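Local structure of extracellular matrix-binding protein EbhA (Staphylococcus aureus, 2DGJ) at residues 82-87 against 104-109; 22-27 against 110-115. The protein probably serves as a cell wall-associated adhesin that binds extracellular matrix, this piece being a rod-like stretch of its repeated FIVAR and GA modules. All coordinates share one frame; numbering follows the deposited sequence.

Interaction 1. Residues 82-87 against 104-109; sequences AAARQN and GQINQA. With ACY (acetic acid), chain D.
R85 of helix 73-88 reaches across to N107 of helix 96-108 and holds its amide oxygen with two nitrogens. At CB the arginine heads alongside 104-109 rather than at it, and the later atoms bring its end nearer. CG stands beside the backbone N and anti to the carbonyl carbon (chi1 -59°), and there it lies against the I106 methyl CG2, 4.0 Å away. From CG to NE the chain runs extended, which carries the guanidinium past I106 so that CG2 sits over one of its faces, offset from the centre. NE then donates to N107 OD1 at 3.1 Å, and NH2 donates to the same OD1 at 2.8 Å with an N-H...O angle of 154°. This is a side-on grip with both bonds ending on one atom. OD1 lies practically in the guanidinium plane, and the amide is turned only 29° from it. NH2 has a further, weak bond to OXT of an acetic acid, probably from the crystallisation liquor, which K81 also holds.

Inward of this polar edge, A84 CB points into the interface and touches I106 CD1 at 3.5 Å. The segment axes run nearly antiparallel, 10.0 Å apart at closest approach. V115 and V118 of helix 112-135 add a third helix, consistent with the three-helix bundles that build the Ebh rod. The contact thus pairs buried hydrocarbon with a partly exposed polar edge, where two donors on one oxygen probably restrict its swing and the arginine's charge would probably polarise the carbonyl.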
ATOM      1  N   ALA A  82       8.483  -2.423 -13.944  1.00 13.29           N
ATOM      2  CA  ALA A  82       8.322  -3.597 -14.790  1.00 12.99           C
ATOM      3  C   ALA A  82       7.043  -4.324 -14.378  1.00 12.77           C
ATOM      4  O   ALA A  82       6.251  -4.753 -15.220  1.00 12.86           O
ATOM      5  CB  ALA A  82       9.540  -4.514 -14.638  1.00 13.03           C
ATOM      6  N   ALA A  83       6.849  -4.446 -13.070  1.00 12.48           N
ATOM      7  CA  ALA A  83       5.680  -5.111 -12.515  1.00 12.23           C
ATOM      8  C   ALA A  83       4.405  -4.378 -12.925  1.00 12.07           C
ATOM      9  O   ALA A  83       3.409  -4.999 -13.289  1.00 12.13           O
ATOM     10  CB  ALA A  83       5.793  -5.177 -10.985  1.00 12.04           C
ATOM     11  N   ALA A  84       4.449  -3.052 -12.879  1.00 11.86           N
ATOM     12  CA  ALA A  84       3.295  -2.240 -13.238  1.00 11.72           C
ATOM     13  C   ALA A  84       2.948  -2.390 -14.713  1.00 11.61           C
ATOM     14  O   ALA A  84       1.777  -2.509 -15.079  1.00 11.43           O
ATOM     15  CB  ALA A  84       3.570  -0.776 -12.910  1.00 11.77           C
ATOM     16  N   ARG A  85       3.968  -2.388 -15.563  1.00 11.64           N
ATOM     17  CA  ARG A  85       3.739  -2.515 -16.993  1.00 11.66           C
ATOM     18  C   ARG A  85       3.116  -3.871 -17.296  1.00 11.89           C
ATOM     19  O   ARG A  85       2.219  -3.981 -18.125  1.00 11.81           O
ATOM     20  CB  ARG A  85       5.051  -2.351 -17.767  1.00 11.43           C
ATOM     21  CG  ARG A  85       5.756  -1.014 -17.540  1.00 11.11           C
ATOM     22  CD  ARG A  85       6.753  -0.715 -18.657  1.00 10.93           C
ATOM     23  NE  ARG A  85       7.521   0.500 -18.390  1.00 10.76           N
ATOM     24  CZ  ARG A  85       8.609   0.546 -17.626  1.00 10.63           C
ATOM     25  NH1 ARG A  85       9.075  -0.553 -17.045  1.00 10.35           N
ATOM     26  NH2 ARG A  85       9.212   1.706 -17.408  1.00 10.72           N
ATOM     27  N   GLN A  86       3.587  -4.899 -16.601  1.00 12.23           N
ATOM     28  CA  GLN A  86       3.073  -6.248 -16.784  1.00 12.62           C
ATOM     29  C   GLN A  86       1.599  -6.277 -16.406  1.00 12.92           C
ATOM     30  O   GLN A  86       0.778  -6.838 -17.131  1.00 13.05           O
ATOM     31  CB  GLN A  86       3.857  -7.239 -15.917  1.00 12.60           C
ATOM     32  CG  GLN A  86       3.332  -8.665 -15.960  1.00 12.57           C
ATOM     33  CD  GLN A  86       3.202  -9.202 -17.373  1.00 12.80           C
ATOM     34  OE1 GLN A  86       4.109  -9.058 -18.196  1.00 12.76           O
ATOM     35  NE2 GLN A  86       2.071  -9.837 -17.660  1.00 12.88           N
ATOM     36  N   ASN A  87       1.274  -5.663 -15.270  1.00 13.17           N
ATOM     37  CA  ASN A  87      -0.103  -5.609 -14.792  1.00 13.41           C
ATOM     38  C   ASN A  87      -0.975  -4.771 -15.723  1.00 13.60           C
ATOM     39  O   ASN A  87      -2.100  -5.146 -16.036  1.00 13.60           O
ATOM     40  CB  ASN A  87      -0.151  -4.999 -13.391  1.00 13.43           C
ATOM     41  CG  ASN A  87      -1.558  -4.968 -12.822  1.00 13.53           C
ATOM     42  OD1 ASN A  87      -2.059  -5.971 -12.317  1.00 13.86           O
ATOM     43  ND2 ASN A  87      -2.211  -3.816 -12.918  1.00 13.37           N
ATOM     44  N   GLY A 104       2.537   6.131 -19.237  1.00 17.93           N
ATOM     45  CA  GLY A 104       3.367   7.309 -19.088  1.00 17.91           C
ATOM     46  C   GLY A 104       3.637   7.627 -17.633  1.00 17.91           C
ATOM     47  O   GLY A 104       4.764   7.950 -17.259  1.00 18.06           O
ATOM     48  N   GLN A 105       2.601   7.534 -16.807  1.00 17.81           N
ATOM     49  CA  GLN A 105       2.746   7.810 -15.383  1.00 17.78           C
ATOM     50  C   GLN A 105       3.673   6.778 -14.750  1.00 17.73           C
ATOM     51  O   GLN A 105       4.377   7.075 -13.788  1.00 17.59           O
ATOM     52  CB  GLN A 105       1.379   7.791 -14.689  1.00 17.78           C
ATOM     53  CG  GLN A 105       0.417   8.842 -15.231  1.00 17.93           C
ATOM     54  CD  GLN A 105      -0.939   8.820 -14.548  1.00 17.96           C
ATOM     55  OE1 GLN A 105      -1.617   7.790 -14.518  1.00 17.96           O
ATOM     56  NE2 GLN A 105      -1.341   9.960 -14.001  1.00 17.95           N
ATOM     57  N   ILE A 106       3.670   5.565 -15.295  1.00 17.75           N
ATOM     58  CA  ILE A 106       4.537   4.504 -14.789  1.00 17.83           C
ATOM     59  C   ILE A 106       5.984   4.879 -15.097  1.00 18.05           C
ATOM     60  O   ILE A 106       6.861   4.785 -14.240  1.00 18.03           O
ATOM     61  CB  ILE A 106       4.223   3.149 -15.464  1.00 17.65           C
ATOM     62  CG1 ILE A 106       2.902   2.590 -14.931  1.00 17.54           C
ATOM     63  CG2 ILE A 106       5.368   2.176 -15.230  1.00 17.59           C
ATOM     64  CD1 ILE A 106       2.509   1.250 -15.543  1.00 17.34           C
ATOM     65  N   ASN A 107       6.228   5.307 -16.331  1.00 18.32           N
ATOM     66  CA  ASN A 107       7.572   5.689 -16.745  1.00 18.68           C
ATOM     67  C   ASN A 107       8.053   6.941 -16.018  1.00 18.81           C
ATOM     68  O   ASN A 107       9.248   7.102 -15.765  1.00 18.95           O
ATOM     69  CB  ASN A 107       7.623   5.925 -18.260  1.00 18.72           C
ATOM     70  CG  ASN A 107       7.256   4.684 -19.059  1.00 18.91           C
ATOM     71  OD1 ASN A 107       7.526   3.558 -18.640  1.00 19.02           O
ATOM     72  ND2 ASN A 107       6.654   4.886 -20.224  1.00 19.06           N
ATOM     73  N   GLN A 108       7.118   7.824 -15.674  1.00 18.99           N
ATOM     74  CA  GLN A 108       7.458   9.066 -14.988  1.00 19.01           C
ATOM     75  C   GLN A 108       7.586   8.937 -13.469  1.00 18.77           C
ATOM     76  O   GLN A 108       8.102   9.845 -12.818  1.00 18.83           O
ATOM     77  CB  GLN A 108       6.431  10.156 -15.313  1.00 19.45           C
ATOM     78  CG  GLN A 108       6.917  11.184 -16.322  1.00 20.03           C
ATOM     79  CD  GLN A 108       7.198  10.584 -17.681  1.00 20.42           C
ATOM     80  OE1 GLN A 108       6.279  10.287 -18.446  1.00 20.66           O
ATOM     81  NE2 GLN A 108       8.479  10.392 -17.986  1.00 20.70           N
ATOM     82  N   ALA A 109       7.116   7.825 -12.912  1.00 18.44           N
ATOM     83  CA  ALA A 109       7.189   7.603 -11.468  1.00 18.19           C
ATOM     84  C   ALA A 109       8.637   7.550 -10.981  1.00 17.95           C
ATOM     85  O   ALA A 109       9.472   6.855 -11.555  1.00 17.79           O
ATOM     86  CB  ALA A 109       6.468   6.310 -11.102  1.00 18.19           C
TER
HETATM   87  C   ACY D1501      12.018   3.663 -16.815  1.00 37.37           C
HETATM   88  O   ACY D1501      12.510   4.387 -15.979  1.00 37.32           O
HETATM   89  OXT ACY D1501      12.275   2.346 -16.798  1.00 37.36           O
HETATM   90  CH3 ACY D1501      11.117   4.243 -17.874  1.00 37.32           C

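Interaction 2. Residues 22-27 against 110-115; sequences YRDAEQ and TTVDGV. With SO4 (sulfate ion), chain C.
The carboxylate of D24, just after the short helix 20-23, takes the backbone N-H of V112 at the start of helix 112-135. V112 N to D24 OD2 is 3.1 Å, and the bond is nearly straight at 170°, although the donor stands well above the carboxylate plane. The tight part of the contact is right beside it: V112 CG2 presses on the carboxylate, 3.3 Å from D24 CG, as the two side chains slide past each other in opposite directions. OD2 is also bonded to Q20, so the acceptor is held by the helix just before it as well.

The loose side lies toward T111, whose CB stays 3.9 Å from D24 OD2, and toward D113, whose OD2 is 4.6 Å from D24 OD1, like charges not in contact. A separate polar flank of 110-115 faces a sulfate, probably from the crystallisation liquor, bonded by T110 N (2.8 Å to O3) and T110 OG1 (2.7 Å to O1). T111 is the N-cap: its chi1 of 68° sets OG1 where it accepts from G114 N at 2.9 Å. Sulfate and D24 both put negative charge near the helix's N-terminal end, which would probably favour it electrostatically. Among the helices, D24 lies at the surface between helices 20-23 and 27-46, while V115, early in helix 112-135, turns inward onto L77 and A80 of helix 73-88.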
ATOM      1  N   TYR A  22      18.426   5.293  -1.949  1.00 17.06           N
ATOM      2  CA  TYR A  22      18.501   4.872  -0.556  1.00 17.12           C
ATOM      3  C   TYR A  22      17.102   4.514  -0.063  1.00 17.15           C
ATOM      4  O   TYR A  22      16.855   3.397   0.402  1.00 17.05           O
ATOM      5  CB  TYR A  22      19.064   6.008   0.304  1.00 17.07           C
ATOM      6  CG  TYR A  22      18.959   5.756   1.797  1.00 17.10           C
ATOM      7  CD1 TYR A  22      19.865   4.922   2.453  1.00 17.04           C
ATOM      8  CD2 TYR A  22      17.933   6.333   2.548  1.00 16.99           C
ATOM      9  CE1 TYR A  22      19.753   4.671   3.819  1.00 17.07           C
ATOM     10  CE2 TYR A  22      17.810   6.083   3.911  1.00 17.09           C
ATOM     11  CZ  TYR A  22      18.722   5.254   4.544  1.00 17.14           C
ATOM     12  OH  TYR A  22      18.608   5.006   5.897  1.00 17.15           O
ATOM     13  N   ARG A  23      16.201   5.485  -0.172  1.00 17.31           N
ATOM     14  CA  ARG A  23      14.808   5.361   0.244  1.00 17.40           C
ATOM     15  C   ARG A  23      14.184   3.989  -0.010  1.00 17.21           C
ATOM     16  O   ARG A  23      13.772   3.307   0.928  1.00 17.00           O
ATOM     17  CB  ARG A  23      13.971   6.414  -0.473  1.00 17.97           C
ATOM     18  CG  ARG A  23      13.178   7.338   0.430  1.00 18.71           C
ATOM     19  CD  ARG A  23      14.021   8.481   0.953  1.00 19.33           C
ATOM     20  NE  ARG A  23      13.208   9.674   1.165  1.00 20.16           N
ATOM     21  CZ  ARG A  23      12.133   9.732   1.952  1.00 20.53           C
ATOM     22  NH1 ARG A  23      11.724   8.661   2.626  1.00 20.61           N
ATOM     23  NH2 ARG A  23      11.463  10.872   2.060  1.00 20.79           N
ATOM     24  N   ASP A  24      14.110   3.597  -1.281  1.00 17.04           N
ATOM     25  CA  ASP A  24      13.511   2.318  -1.662  1.00 16.97           C
ATOM     26  C   ASP A  24      14.435   1.110  -1.643  1.00 17.04           C
ATOM     27  O   ASP A  24      14.033   0.019  -2.046  1.00 17.06           O
ATOM     28  CB  ASP A  24      12.857   2.432  -3.040  1.00 16.91           C
ATOM     29  CG  ASP A  24      11.682   3.381  -3.046  1.00 16.95           C
ATOM     30  OD1 ASP A  24      10.856   3.278  -2.119  1.00 16.88           O
ATOM     31  OD2 ASP A  24      11.576   4.219  -3.967  1.00 17.03           O
ATOM     32  N   ALA A  25      15.668   1.286  -1.177  1.00 17.18           N
ATOM     33  CA  ALA A  25      16.598   0.163  -1.100  1.00 17.26           C
ATOM     34  C   ALA A  25      16.046  -0.813  -0.070  1.00 17.35           C
ATOM     35  O   ALA A  25      15.159  -0.460   0.710  1.00 17.29           O
ATOM     36  CB  ALA A  25      17.973   0.639  -0.672  1.00 17.15           C
ATOM     37  N   GLU A  26      16.564  -2.036  -0.070  1.00 17.41           N
ATOM     38  CA  GLU A  26      16.098  -3.038   0.878  1.00 17.56           C
ATOM     39  C   GLU A  26      16.552  -2.617   2.270  1.00 17.40           C
ATOM     40  O   GLU A  26      17.658  -2.099   2.439  1.00 17.38           O
ATOM     41  CB  GLU A  26      16.657  -4.410   0.503  1.00 17.99           C
ATOM     42  CG  GLU A  26      16.391  -4.779  -0.954  1.00 18.74           C
ATOM     43  CD  GLU A  26      16.802  -6.200  -1.307  1.00 19.34           C
ATOM     44  OE1 GLU A  26      17.957  -6.579  -1.019  1.00 19.63           O
ATOM     45  OE2 GLU A  26      15.972  -6.937  -1.886  1.00 19.69           O
ATOM     46  N   GLN A  27      15.690  -2.834   3.258  1.00 17.17           N
ATOM     47  CA  GLN A  27      15.965  -2.457   4.642  1.00 16.84           C
ATOM     48  C   GLN A  27      17.398  -2.724   5.087  1.00 16.61           C
ATOM     49  O   GLN A  27      18.087  -1.817   5.544  1.00 16.75           O
ATOM     50  CB  GLN A  27      15.008  -3.179   5.591  1.00 16.92           C
ATOM     51  CG  GLN A  27      14.986  -2.598   7.004  1.00 16.90           C
ATOM     52  CD  GLN A  27      14.137  -3.424   7.954  1.00 16.98           C
ATOM     53  OE1 GLN A  27      13.074  -3.917   7.580  1.00 17.21           O
ATOM     54  NE2 GLN A  27      14.597  -3.573   9.189  1.00 16.91           N
ATOM     55  N   THR A 110       8.928   8.278  -9.908  1.00 17.82           N
ATOM     56  CA  THR A 110      10.277   8.324  -9.346  1.00 17.78           C
ATOM     57  C   THR A 110      10.472   7.468  -8.097  1.00 17.77           C
ATOM     58  O   THR A 110      11.604   7.274  -7.655  1.00 17.75           O
ATOM     59  CB  THR A 110      10.683   9.765  -8.990  1.00 17.80           C
ATOM     60  OG1 THR A 110       9.774  10.286  -8.013  1.00 17.83           O
ATOM     61  CG2 THR A 110      10.668  10.650 -10.230  1.00 17.58           C
ATOM     62  N   THR A 111       9.384   6.957  -7.527  1.00 17.67           N
ATOM     63  CA  THR A 111       9.484   6.128  -6.331  1.00 17.67           C
ATOM     64  C   THR A 111       8.690   4.831  -6.469  1.00 17.71           C
ATOM     65  O   THR A 111       7.780   4.732  -7.293  1.00 17.64           O
ATOM     66  CB  THR A 111       8.971   6.875  -5.093  1.00 17.75           C
ATOM     67  OG1 THR A 111       7.557   7.080  -5.203  1.00 17.85           O
ATOM     68  CG2 THR A 111       9.666   8.227  -4.972  1.00 17.65           C
ATOM     69  N   VAL A 112       9.042   3.837  -5.660  1.00 17.80           N
ATOM     70  CA  VAL A 112       8.342   2.556  -5.692  1.00 17.89           C
ATOM     71  C   VAL A 112       6.894   2.769  -5.264  1.00 18.04           C
ATOM     72  O   VAL A 112       5.980   2.140  -5.797  1.00 18.06           O
ATOM     73  CB  VAL A 112       9.003   1.527  -4.752  1.00 17.84           C
ATOM     74  CG1 VAL A 112       8.177   0.254  -4.702  1.00 17.78           C
ATOM     75  CG2 VAL A 112      10.418   1.224  -5.231  1.00 17.80           C
ATOM     76  N   ASP A 113       6.685   3.661  -4.299  1.00 18.20           N
ATOM     77  CA  ASP A 113       5.339   3.957  -3.823  1.00 18.36           C
ATOM     78  C   ASP A 113       4.526   4.606  -4.937  1.00 18.36           C
ATOM     79  O   ASP A 113       3.343   4.319  -5.102  1.00 18.40           O
ATOM     80  CB  ASP A 113       5.374   4.896  -2.611  1.00 18.51           C
ATOM     81  CG  ASP A 113       5.898   4.214  -1.362  1.00 18.81           C
ATOM     82  OD1 ASP A 113       5.463   3.077  -1.081  1.00 18.70           O
ATOM     83  OD2 ASP A 113       6.731   4.820  -0.654  1.00 19.37           O
ATOM     84  N   GLY A 114       5.174   5.482  -5.703  1.00 18.42           N
ATOM     85  CA  GLY A 114       4.504   6.150  -6.801  1.00 18.41           C
ATOM     86  C   GLY A 114       4.045   5.155  -7.854  1.00 18.42           C
ATOM     87  O   GLY A 114       2.909   5.213  -8.326  1.00 18.56           O
ATOM     88  N   VAL A 115       4.933   4.235  -8.220  1.00 18.38           N
ATOM     89  CA  VAL A 115       4.613   3.220  -9.216  1.00 18.31           C
ATOM     90  C   VAL A 115       3.399   2.412  -8.774  1.00 18.31           C
ATOM     91  O   VAL A 115       2.404   2.313  -9.493  1.00 18.38           O
ATOM     92  CB  VAL A 115       5.800   2.254  -9.424  1.00 18.22           C
ATOM     93  CG1 VAL A 115       5.412   1.145 -10.383  1.00 18.16           C
ATOM     94  CG2 VAL A 115       6.996   3.013  -9.968  1.00 18.15           C
TER
HETATM   95  S   SO4 C2002       6.475  10.156  -7.599  1.00 61.30           S
HETATM   96  O1  SO4 C2002       7.259  11.220  -8.251  1.00 61.27           O
HETATM   97  O2  SO4 C2002       5.038  10.456  -7.726  1.00 61.34           O
HETATM   98  O3  SO4 C2002       6.760   8.864  -8.257  1.00 61.27           O
HETATM   99  O4  SO4 C2002       6.824  10.103  -6.165  1.00 61.29           O

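In the fold
From the N terminus, the chain passes residues 22-27 in the FIVAR region, runs through helices 27-46 and 55-70, and continues into helix 73-88. There residues 82-87 pair with helix 96-108, and interaction 1 closes a short loop of 16 residues. Only after the turn into helix 112-135 does interaction 2 close its much longer loop of 82 residues, so the first loop lies wholly within the second. Interaction 1 joins neighbouring helices 73-88 and 96-108, within the GA module range; interaction 2 joins the FIVAR region to it. Their centres are about 14 Å apart, and A109 packing on V115 connects them.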